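Local coordinates for protein AT-less polyketide synthase (Streptomyces platensis subsp. rosaceus, PDB 4TKT) that probably extends acyl chains by decarboxylative Claisen condensation, as the KS6 ketosynthase domain of MgsF in the isomigrastatin pathway, at residues L24-F27 against W28-L32; S232-G235 against R236-F240; L374-Q377 against M378-T382. All blocks are in the same frame, centred on the assembly; numbering follows the deposited sequence.

Contact 1: L24-F27 against W28-L32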
ATOM      1  N   LEU A  24       2.539  -5.428   4.929  1.00 33.24           N
ATOM      2  CA  LEU A  24       1.256  -5.206   5.589  1.00 33.58           C
ATOM      3  C   LEU A  24       1.042  -6.134   6.782  1.00 35.49           C
ATOM      4  O   LEU A  24       0.423  -5.741   7.771  1.00 35.85           O
ATOM      5  CB  LEU A  24       0.114  -5.365   4.582  1.00 33.49           C
ATOM      6  CG  LEU A  24       0.009  -4.224   3.565  1.00 32.32           C
ATOM      7  CD1 LEU A  24      -0.819  -4.624   2.354  1.00 31.90           C
ATOM      8  CD2 LEU A  24      -0.576  -2.985   4.228  1.00 30.84           C
ATOM      9  N   ASP A  25       1.556  -7.359   6.691  1.00 36.85           N
ATOM     10  CA  ASP A  25       1.439  -8.314   7.789  1.00 45.95           C
ATOM     11  C   ASP A  25       2.122  -7.780   9.044  1.00 45.21           C
ATOM     12  O   ASP A  25       1.580  -7.876  10.145  1.00 49.77           O
ATOM     13  CB  ASP A  25       2.038  -9.672   7.408  1.00 47.35           C
ATOM     14  CG  ASP A  25       1.224 -10.401   6.356  1.00 56.76           C
ATOM     15  OD1 ASP A  25       0.028 -10.079   6.185  1.00 59.62           O
ATOM     16  OD2 ASP A  25       1.781 -11.304   5.699  1.00 63.78           O
ATOM     17  N   THR A  26       3.316  -7.222   8.869  1.00 41.04           N
ATOM     18  CA  THR A  26       4.044  -6.621   9.979  1.00 42.87           C
ATOM     19  C   THR A  26       3.312  -5.385  10.475  1.00 43.60           C
ATOM     20  O   THR A  26       3.260  -5.119  11.678  1.00 41.37           O
ATOM     21  CB  THR A  26       5.473  -6.236   9.575  1.00 37.38           C
ATOM     22  OG1 THR A  26       6.147  -7.385   9.051  1.00 38.86           O
ATOM     23  CG2 THR A  26       6.241  -5.708  10.774  1.00 37.88           C
ATOM     24  N   PHE A  27       2.740  -4.639   9.535  1.00 42.15           N
ATOM     25  CA  PHE A  27       2.017  -3.416   9.852  1.00 34.47           C
ATOM     26  C   PHE A  27       0.849  -3.710  10.782  1.00 35.82           C
ATOM     27  O   PHE A  27       0.588  -2.958  11.718  1.00 38.91           O
ATOM     28  CB  PHE A  27       1.537  -2.738   8.568  1.00 32.79           C
ATOM     29  CG  PHE A  27       0.918  -1.385   8.785  1.00 31.71           C
ATOM     30  CD1 PHE A  27       1.561  -0.428   9.551  1.00 33.86           C
ATOM     31  CD2 PHE A  27      -0.299  -1.065   8.205  1.00 31.27           C
ATOM     32  CE1 PHE A  27       0.997   0.817   9.746  1.00 30.42           C
ATOM     33  CE2 PHE A  27      -0.866   0.180   8.395  1.00 30.42           C
ATOM     34  CZ  PHE A  27      -0.218   1.121   9.168  1.00 29.98           C
ATOM     35  N   TRP A  28       0.162  -4.820  10.533  1.00 37.04           N
ATOM     36  CA  TRP A  28      -0.939  -5.233  11.393  1.00 38.68           C
ATOM     37  C   TRP A  28      -0.443  -5.612  12.782  1.00 47.26           C
ATOM     38  O   TRP A  28      -1.086  -5.300  13.784  1.00 55.45           O
ATOM     39  CB  TRP A  28      -1.703  -6.408  10.782  1.00 39.87           C
ATOM     40  CG  TRP A  28      -2.743  -6.958  11.709  1.00 43.25           C
ATOM     41  CD1 TRP A  28      -2.754  -8.194  12.287  1.00 44.14           C
ATOM     42  CD2 TRP A  28      -3.911  -6.281  12.187  1.00 42.16           C
ATOM     43  NE1 TRP A  28      -3.864  -8.331  13.087  1.00 45.76           N
ATOM     44  CE2 TRP A  28      -4.590  -7.170  13.042  1.00 49.93           C
ATOM     45  CE3 TRP A  28      -4.452  -5.009  11.968  1.00 43.85           C
ATOM     46  CZ2 TRP A  28      -5.782  -6.830  13.681  1.00 52.95           C
ATOM     47  CZ3 TRP A  28      -5.636  -4.673  12.602  1.00 45.03           C
ATOM     48  CH2 TRP A  28      -6.287  -5.580  13.449  1.00 49.82           C
ATOM     49  N   GLU A  29       0.696  -6.289  12.837  1.00 40.87           N
ATOM     50  CA  GLU A  29       1.276  -6.684  14.112  1.00 42.58           C
ATOM     51  C   GLU A  29       1.615  -5.454  14.946  1.00 41.93           C
ATOM     52  O   GLU A  29       1.326  -5.404  16.140  1.00 49.30           O
ATOM     53  CB  GLU A  29       2.521  -7.546  13.895  1.00 52.73           C
ATOM     54  CG  GLU A  29       2.240  -8.868  13.191  1.00 63.86           C
ATOM     55  CD  GLU A  29       3.505  -9.657  12.896  1.00 83.98           C
ATOM     56  OE1 GLU A  29       4.603  -9.183  13.259  1.00 90.40           O
ATOM     57  OE2 GLU A  29       3.400 -10.751  12.299  1.00 91.94           O
ATOM     58  N   ASN A  30       2.214  -4.456  14.304  1.00 43.11           N
ATOM     59  CA  ASN A  30       2.536  -3.200  14.971  1.00 43.48           C
ATOM     60  C   ASN A  30       1.289  -2.467  15.451  1.00 42.32           C
ATOM     61  O   ASN A  30       1.247  -1.959  16.573  1.00 42.05           O
ATOM     62  CB  ASN A  30       3.338  -2.295  14.036  1.00 39.51           C
ATOM     63  CG  ASN A  30       4.707  -2.854  13.718  1.00 38.12           C
ATOM     64  OD1 ASN A  30       5.050  -3.960  14.135  1.00 39.33           O
ATOM     65  ND2 ASN A  30       5.497  -2.095  12.969  1.00 41.76           N
ATOM     66  N   LEU A  31       0.277  -2.412  14.591  1.00 38.40           N
ATOM     67  CA  LEU A  31      -0.977  -1.747  14.918  1.00 38.47           C
ATOM     68  C   LEU A  31      -1.694  -2.451  16.064  1.00 47.98           C
ATOM     69  O   LEU A  31      -2.281  -1.806  16.932  1.00 48.15           O
ATOM     70  CB  LEU A  31      -1.888  -1.686  13.690  1.00 37.41           C
ATOM     71  CG  LEU A  31      -1.499  -0.707  12.583  1.00 46.23           C
ATOM     72  CD1 LEU A  31      -2.421  -0.870  11.387  1.00 45.65           C
ATOM     73  CD2 LEU A  31      -1.535   0.724  13.098  1.00 45.80           C
ATOM     74  N   LEU A  32      -1.643  -3.777  16.059  1.00 51.14           N
ATOM     75  CA  LEU A  32      -2.330  -4.565  17.071  1.00 44.72           C
ATOM     76  C   LEU A  32      -1.654  -4.430  18.429  1.00 46.04           C
ATOM     77  O   LEU A  32      -2.321  -4.387  19.461  1.00 47.71           O
ATOM     78  CB  LEU A  32      -2.389  -6.035  16.653  1.00 46.01           C
ATOM     79  CG  LEU A  32      -3.186  -6.973  17.559  1.00 48.78           C
ATOM     80  CD1 LEU A  32      -4.579  -6.420  17.814  1.00 49.21           C
ATOM     81  CD2 LEU A  32      -3.265  -8.355  16.934  1.00 49.89           C
TER
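Leu31 lays a methyl over one face of the Phe27 ring, four residues back along the short helix 24-32, which follows strand 9-17 in the thiolase-like ketosynthase fold. Leu31 CD1 stands 3.8 Å from the centroid of the Phe27 ring, 20° off its normal, a CH-pi contact displaced toward the rim on the CE2 side, where CD1 lies 3.5 Å from Phe27 CE2. The torsions of both residues build it: Phe27 CG is anti to its backbone N (chi1 -173°), and the ring stands out from the helix at about the level of its own CA, whereas Leu31 CG is anti to its carbonyl carbon and the side chain leans back one turn. A flat ring and a branched aliphatic chain suit this buried side, where Tyr18, and Leu376 from helix 366-380, also meet the ring.

On another side of the helix, Thr26 and Asn30 run alongside each other, pointing the same way, with Thr26 CG2 4.0 Å from Asn30 OD1. Their polar ends are used at the start of the helix: Thr26 OG1 bonds to Asp23, and the Asn30 amide nitrogen bonds to the carbonyl of Gly20. Glu29, exposed to solvent, stretches its chain outward beyond CG, CG passing 3.3 Å from Asp25 O. Among the i to i+4 backbone bonds, Asn30 N meets Thr26 O at 2.9 Å, its N-H pointing at the oxygen at 164°.

Contact 2: S232-G235 against R236-F240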
ATOM      1  N   SER A 232       5.944  19.130  15.857  1.00 35.90           N
ATOM      2  CA  SER A 232       5.656  18.961  17.278  1.00 38.97           C
ATOM      3  C   SER A 232       6.949  18.886  18.085  1.00 39.82           C
ATOM      4  O   SER A 232       7.966  18.387  17.605  1.00 35.03           O
ATOM      5  CB  SER A 232       4.806  17.710  17.518  1.00 34.89           C
ATOM      6  OG  SER A 232       5.405  16.561  16.945  1.00 32.05           O
ATOM      7  N   SER A 233       6.900  19.379  19.317  1.00 40.38           N
ATOM      8  CA  SER A 233       8.088  19.466  20.158  1.00 40.80           C
ATOM      9  C   SER A 233       8.627  18.108  20.598  1.00 39.76           C
ATOM     10  O   SER A 233       9.779  18.005  21.021  1.00 39.43           O
ATOM     11  CB  SER A 233       7.788  20.312  21.394  1.00 34.52           C
ATOM     12  OG  SER A 233       7.389  21.617  21.020  1.00 62.88           O
ATOM     13  N   ASP A 234       7.795  17.075  20.501  1.00 32.57           N
ATOM     14  CA  ASP A 234       8.164  15.748  20.989  1.00 36.24           C
ATOM     15  C   ASP A 234       8.236  14.712  19.870  1.00 40.00           C
ATOM     16  O   ASP A 234       8.392  13.520  20.130  1.00 45.36           O
ATOM     17  CB  ASP A 234       7.172  15.283  22.057  1.00 37.40           C
ATOM     18  CG  ASP A 234       5.768  15.108  21.512  1.00 47.72           C
ATOM     19  OD1 ASP A 234       5.456  15.709  20.461  1.00 54.80           O
ATOM     20  OD2 ASP A 234       4.975  14.376  22.138  1.00 51.18           O
ATOM     21  N   GLY A 235       8.115  15.172  18.628  1.00 42.87           N
ATOM     22  CA  GLY A 235       8.214  14.298  17.473  1.00 43.16           C
ATOM     23  C   GLY A 235       7.143  13.227  17.422  1.00 42.34           C
ATOM     24  O   GLY A 235       7.385  12.113  16.961  1.00 44.83           O
ATOM     25  N   ARG A 236       5.952  13.569  17.894  1.00 41.04           N
ATOM     26  CA  ARG A 236       4.838  12.634  17.896  1.00 37.47           C
ATOM     27  C   ARG A 236       3.585  13.284  17.333  1.00 35.70           C
ATOM     28  O   ARG A 236       3.400  14.495  17.444  1.00 39.51           O
ATOM     29  CB  ARG A 236       4.567  12.123  19.314  1.00 38.95           C
ATOM     30  CG  ARG A 236       5.692  11.295  19.915  1.00 39.46           C
ATOM     31  CD  ARG A 236       5.982  10.067  19.069  1.00 37.89           C
ATOM     32  NE  ARG A 236       6.883   9.127  19.730  1.00 38.40           N
ATOM     33  CZ  ARG A 236       8.203   9.274  19.801  1.00 40.98           C
ATOM     34  NH1 ARG A 236       8.790  10.334  19.263  1.00 44.40           N
ATOM     35  NH2 ARG A 236       8.938   8.360  20.416  1.00 40.89           N
ATOM     36  N   CYS A 237       2.730  12.476  16.720  1.00 33.90           N
ATOM     37  CA  CYS A 237       1.394  12.925  16.360  1.00 34.65           C
ATOM     38  C   CYS A 237       0.415  12.478  17.436  1.00 41.76           C
ATOM     39  O   CYS A 237      -0.123  11.372  17.375  1.00 45.03           O
ATOM     40  CB  CYS A 237       0.970  12.380  14.995  1.00 32.25           C
ATOM     41  SG  CYS A 237       1.748  13.197  13.585  1.00 40.03           S
ATOM     42  N   ARG A 238       0.201  13.332  18.431  1.00 38.13           N
ATOM     43  CA  ARG A 238      -0.742  13.030  19.502  1.00 35.86           C
ATOM     44  C   ARG A 238      -2.170  13.196  19.003  1.00 37.45           C
ATOM     45  O   ARG A 238      -2.835  14.183  19.315  1.00 34.88           O
ATOM     46  CB  ARG A 238      -0.497  13.932  20.711  1.00 35.26           C
ATOM     47  CG  ARG A 238       0.900  13.841  21.295  1.00 33.51           C
ATOM     48  CD  ARG A 238       1.015  14.734  22.515  1.00 42.95           C
ATOM     49  NE  ARG A 238       2.342  14.696  23.119  1.00 44.25           N
ATOM     50  CZ  ARG A 238       2.645  15.282  24.273  1.00 44.11           C
ATOM     51  NH1 ARG A 238       1.712  15.944  24.943  1.00 42.87           N
ATOM     52  NH2 ARG A 238       3.876  15.205  24.760  1.00 42.94           N
ATOM     53  N   SER A 239      -2.630  12.223  18.222  1.00 35.68           N
ATOM     54  CA  SER A 239      -3.953  12.279  17.610  1.00 31.89           C
ATOM     55  C   SER A 239      -5.048  12.443  18.656  1.00 39.28           C
ATOM     56  O   SER A 239      -5.350  11.509  19.400  1.00 46.34           O
ATOM     57  CB  SER A 239      -4.209  11.022  16.782  1.00 31.32           C
ATOM     58  OG  SER A 239      -3.155  10.796  15.863  1.00 33.86           O
ATOM     59  N   PHE A 240      -5.621  13.644  18.703  1.00 36.59           N
ATOM     60  CA  PHE A 240      -6.701  13.986  19.623  1.00 39.01           C
ATOM     61  C   PHE A 240      -6.269  13.869  21.082  1.00 42.95           C
ATOM     62  O   PHE A 240      -7.101  13.711  21.977  1.00 45.84           O
ATOM     63  CB  PHE A 240      -7.928  13.110  19.355  1.00 41.67           C
ATOM     64  CG  PHE A 240      -8.299  13.029  17.904  1.00 40.21           C
ATOM     65  CD1 PHE A 240      -8.868  14.115  17.261  1.00 39.69           C
ATOM     66  CD2 PHE A 240      -8.072  11.870  17.181  1.00 42.43           C
ATOM     67  CE1 PHE A 240      -9.206  14.047  15.923  1.00 41.86           C
ATOM     68  CE2 PHE A 240      -8.408  11.795  15.843  1.00 44.57           C
ATOM     69  CZ  PHE A 240      -8.976  12.885  15.214  1.00 44.71           C
TER
HETATM   70  O   HOH W   1       2.861  16.391  20.076  1.00 50.35           O
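Asp234 holds CG between its backbone N and carbonyl carbon (chi1 64°), which turns the carboxylate toward Arg236 and Arg238, while the Arg238 chain, extended from CG to NE (chi2 -178°), carries its guanidinium back to meet it. Arg238 grips side-on: NE at 2.8 Å and NH2 at 3.0 Å both reach Asp234 OD2 from the same face of the carboxylate, forming a salt bridge. The two planar groups are steeply inclined to each other, 71° apart, so the pairing is not the coplanar two-oxygen kind. A leucine in place of Arg238 would probably leave Asp234 OD2 without its charged mate and the carboxylate freer to turn.

The other oxygen, Asp234 OD1, takes a weak bond from Arg236 N and lies 2.7 Å from a water that also approaches Arg236 O. That carbonyl receives the Ser232 hydroxyl as well, OG to O 2.9 Å, the donor standing above the carbonyl plane; a small hydroxyl suits this buried spot. Arg236 bends at chi2 over Gly235, and its NH1 bonds to Gly235 O at 3.2 Å from well above the carbonyl plane, while its NE forms a salt bridge with Asp36. Gly235, at positive phi, suits the last position of the type I beta turn from Ser232. The arrangement is that turn followed by an inverse gamma turn centred on Arg238, joined by the Asp234-Arg238 salt bridge, in the loop between helix 220-227 and strand 252-260 of the ketosynthase fold.

Contact 3: L374-Q377 against M378-T382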
ATOM      1  N   LEU A 374      -7.484   0.653   8.033  1.00 37.04           N
ATOM      2  CA  LEU A 374      -8.927   0.455   8.033  1.00 38.35           C
ATOM      3  C   LEU A 374      -9.297  -0.916   7.478  1.00 39.48           C
ATOM      4  O   LEU A 374     -10.092  -1.634   8.077  1.00 48.43           O
ATOM      5  CB  LEU A 374      -9.618   1.560   7.231  1.00 37.40           C
ATOM      6  CG  LEU A 374     -11.147   1.593   7.275  1.00 43.25           C
ATOM      7  CD1 LEU A 374     -11.658   1.409   8.696  1.00 43.89           C
ATOM      8  CD2 LEU A 374     -11.651   2.907   6.703  1.00 42.12           C
ATOM      9  N   LEU A 375      -8.710  -1.278   6.341  1.00 39.70           N
ATOM     10  CA  LEU A 375      -8.984  -2.569   5.718  1.00 45.29           C
ATOM     11  C   LEU A 375      -8.506  -3.732   6.586  1.00 40.99           C
ATOM     12  O   LEU A 375      -9.163  -4.772   6.658  1.00 42.69           O
ATOM     13  CB  LEU A 375      -8.330  -2.647   4.337  1.00 38.23           C
ATOM     14  CG  LEU A 375      -8.911  -1.745   3.246  1.00 45.66           C
ATOM     15  CD1 LEU A 375      -8.087  -1.855   1.976  1.00 45.88           C
ATOM     16  CD2 LEU A 375     -10.358  -2.101   2.969  1.00 38.50           C
ATOM     17  N   LEU A 376      -7.363  -3.550   7.239  1.00 40.36           N
ATOM     18  CA  LEU A 376      -6.809  -4.582   8.109  1.00 41.65           C
ATOM     19  C   LEU A 376      -7.671  -4.792   9.348  1.00 56.08           C
ATOM     20  O   LEU A 376      -7.811  -5.915   9.829  1.00 60.57           O
ATOM     21  CB  LEU A 376      -5.379  -4.228   8.522  1.00 40.55           C
ATOM     22  CG  LEU A 376      -4.295  -4.485   7.476  1.00 52.24           C
ATOM     23  CD1 LEU A 376      -2.967  -3.892   7.920  1.00 54.97           C
ATOM     24  CD2 LEU A 376      -4.161  -5.976   7.217  1.00 40.74           C
ATOM     25  N   GLN A 377      -8.246  -3.710   9.864  1.00 48.98           N
ATOM     26  CA  GLN A 377      -9.138  -3.805  11.012  1.00 48.48           C
ATOM     27  C   GLN A 377     -10.375  -4.620  10.666  1.00 46.57           C
ATOM     28  O   GLN A 377     -10.857  -5.405  11.479  1.00 48.53           O
ATOM     29  CB  GLN A 377      -9.545  -2.416  11.505  1.00 48.59           C
ATOM     30  CG  GLN A 377      -8.499  -1.731  12.366  1.00 43.44           C
ATOM     31  CD  GLN A 377      -8.925  -0.344  12.796  1.00 46.94           C
ATOM     32  OE1 GLN A 377      -8.775   0.032  13.958  1.00 46.64           O
ATOM     33  NE2 GLN A 377      -9.459   0.428  11.857  1.00 48.90           N
HETATM   34  N   MSE A 378     -10.880  -4.435   9.451  1.00 45.88           N
HETATM   35  CA  MSE A 378     -12.053  -5.172   9.000  1.00 56.47           C
HETATM   36  C   MSE A 378     -11.712  -6.628   8.700  1.00 61.39           C
HETATM   37  O   MSE A 378     -12.512  -7.526   8.961  1.00 65.95           O
HETATM   38  CB  MSE A 378     -12.662  -4.512   7.762  1.00 53.85           C
HETATM   39  CG  MSE A 378     -12.977  -3.038   7.938  1.00 52.60           C
HETATM   40 SE   MSE A 378     -14.079  -2.316   6.500  1.00 85.86          SE
HETATM   41  CE  MSE A 378     -13.154  -3.123   4.987  1.00 51.95           C
ATOM     42  N   ARG A 379     -10.523  -6.854   8.149  1.00 58.87           N
ATOM     43  CA  ARG A 379     -10.085  -8.200   7.791  1.00 58.35           C
ATOM     44  C   ARG A 379      -9.992  -9.099   9.019  1.00 52.12           C
ATOM     45  O   ARG A 379     -10.370 -10.269   8.969  1.00 52.02           O
ATOM     46  CB  ARG A 379      -8.733  -8.152   7.071  1.00 62.17           C
ATOM     47  CG  ARG A 379      -8.121  -9.522   6.790  1.00 66.13           C
ATOM     48  CD  ARG A 379      -6.785  -9.397   6.068  1.00 66.14           C
ATOM     49  NE  ARG A 379      -6.099 -10.680   5.926  1.00 65.78           N
ATOM     50  CZ  ARG A 379      -6.258 -11.505   4.896  1.00 66.43           C
ATOM     51  NH1 ARG A 379      -7.090 -11.191   3.912  1.00 70.11           N
ATOM     52  NH2 ARG A 379      -5.588 -12.649   4.850  1.00 62.63           N
ATOM     53  N   HIS A 380      -9.498  -8.545  10.119  1.00 49.92           N
ATOM     54  CA  HIS A 380      -9.317  -9.320  11.340  1.00 51.69           C
ATOM     55  C   HIS A 380     -10.430  -9.062  12.351  1.00 59.88           C
ATOM     56  O   HIS A 380     -10.431  -9.643  13.436  1.00 54.83           O
ATOM     57  CB  HIS A 380      -7.958  -9.011  11.971  1.00 50.66           C
ATOM     58  CG  HIS A 380      -6.793  -9.417  11.123  1.00 58.13           C
ATOM     59  ND1 HIS A 380      -6.010  -8.506  10.447  1.00 55.12           N
ATOM     60  CD2 HIS A 380      -6.282 -10.637  10.835  1.00 50.55           C
ATOM     61  CE1 HIS A 380      -5.066  -9.147   9.783  1.00 46.97           C
ATOM     62  NE2 HIS A 380      -5.209 -10.441  10.002  1.00 61.47           N
ATOM     63  N   GLY A 381     -11.374  -8.199  11.987  1.00 60.31           N
ATOM     64  CA  GLY A 381     -12.490  -7.869  12.857  1.00 54.11           C
ATOM     65  C   GLY A 381     -12.032  -7.352  14.207  1.00 54.21           C
ATOM     66  O   GLY A 381     -12.560  -7.743  15.247  1.00 62.33           O
ATOM     67  N   THR A 382     -11.038  -6.471  14.185  1.00 52.21           N
ATOM     68  CA  THR A 382     -10.431  -5.970  15.410  1.00 52.18           C
ATOM     69  C   THR A 382     -10.107  -4.486  15.310  1.00 50.18           C
ATOM     70  O   THR A 382      -9.494  -4.040  14.342  1.00 53.44           O
ATOM     71  CB  THR A 382      -9.138  -6.739  15.746  1.00 52.20           C
ATOM     72  OG1 THR A 382      -9.424  -8.138  15.862  1.00 54.20           O
ATOM     73  CG2 THR A 382      -8.537  -6.237  17.050  1.00 52.33           C
TER
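Leu376 O accepts two bonds from His380, one from the backbone N at 3.1 Å and one from the ring ND1 at 3.2 Å, arriving from opposite faces of the carbonyl plane. The ring comes back to its own helix because His380 CG lies anti to the carbonyl carbon (chi1 -64°), beside the backbone N. One residue on, Gln377 O takes Thr382 N at 2.9 Å in the carbonyl plane; with the weak bond from Gly381 N to Met378 O this makes the Schellman motif that ends helix 366-380. Glycine suits the C-prime place, where phi is positive. Thr382 OG1 adds a bond to His380 O.

Around this cap, the Gln377 side chain extends to Val384 N through OE1. Leu376 runs alongside His380, CD2 4.2 Å from CE1. On the buried side Met378 (deposited as selenomethionine), bent at chi3, brings CE within 3.6 Å of Leu375 CD2; the flexible, unbranched chain of methionine lets it fold back against that leucine, and Leu375 itself packs on Ile11 and Met14 of strand 9-17.

The ND1 bond is consistent with a proton on that nitrogen of His380, and it gives Leu376 O a second donor beside the backbone N-H of His380, in the last turn of the helix.

Overall arrangement
From the N terminus, contact 1 comes first, on helix 24-32 just after strand 9-17; contact 2 follows in the loop between helix 220-227 and strand 252-260, and contact 3 ends helix 366-380. Each joins adjacent segments, so none closes a long loop, and the three stand in series without nesting or crossing. Contacts 1 and 3 nevertheless meet in space, their centres about 11 Å apart: Trp28 stacks on His380 and packs against Leu376, tying a helix of the N-terminal sequence family to one of the C-terminal family. Contact 2 lies apart, its nearest atoms about 11 Å from contact 1 and 12 Å from contact 3; helix 356-359 touches side chains of both contacts 1 and 2.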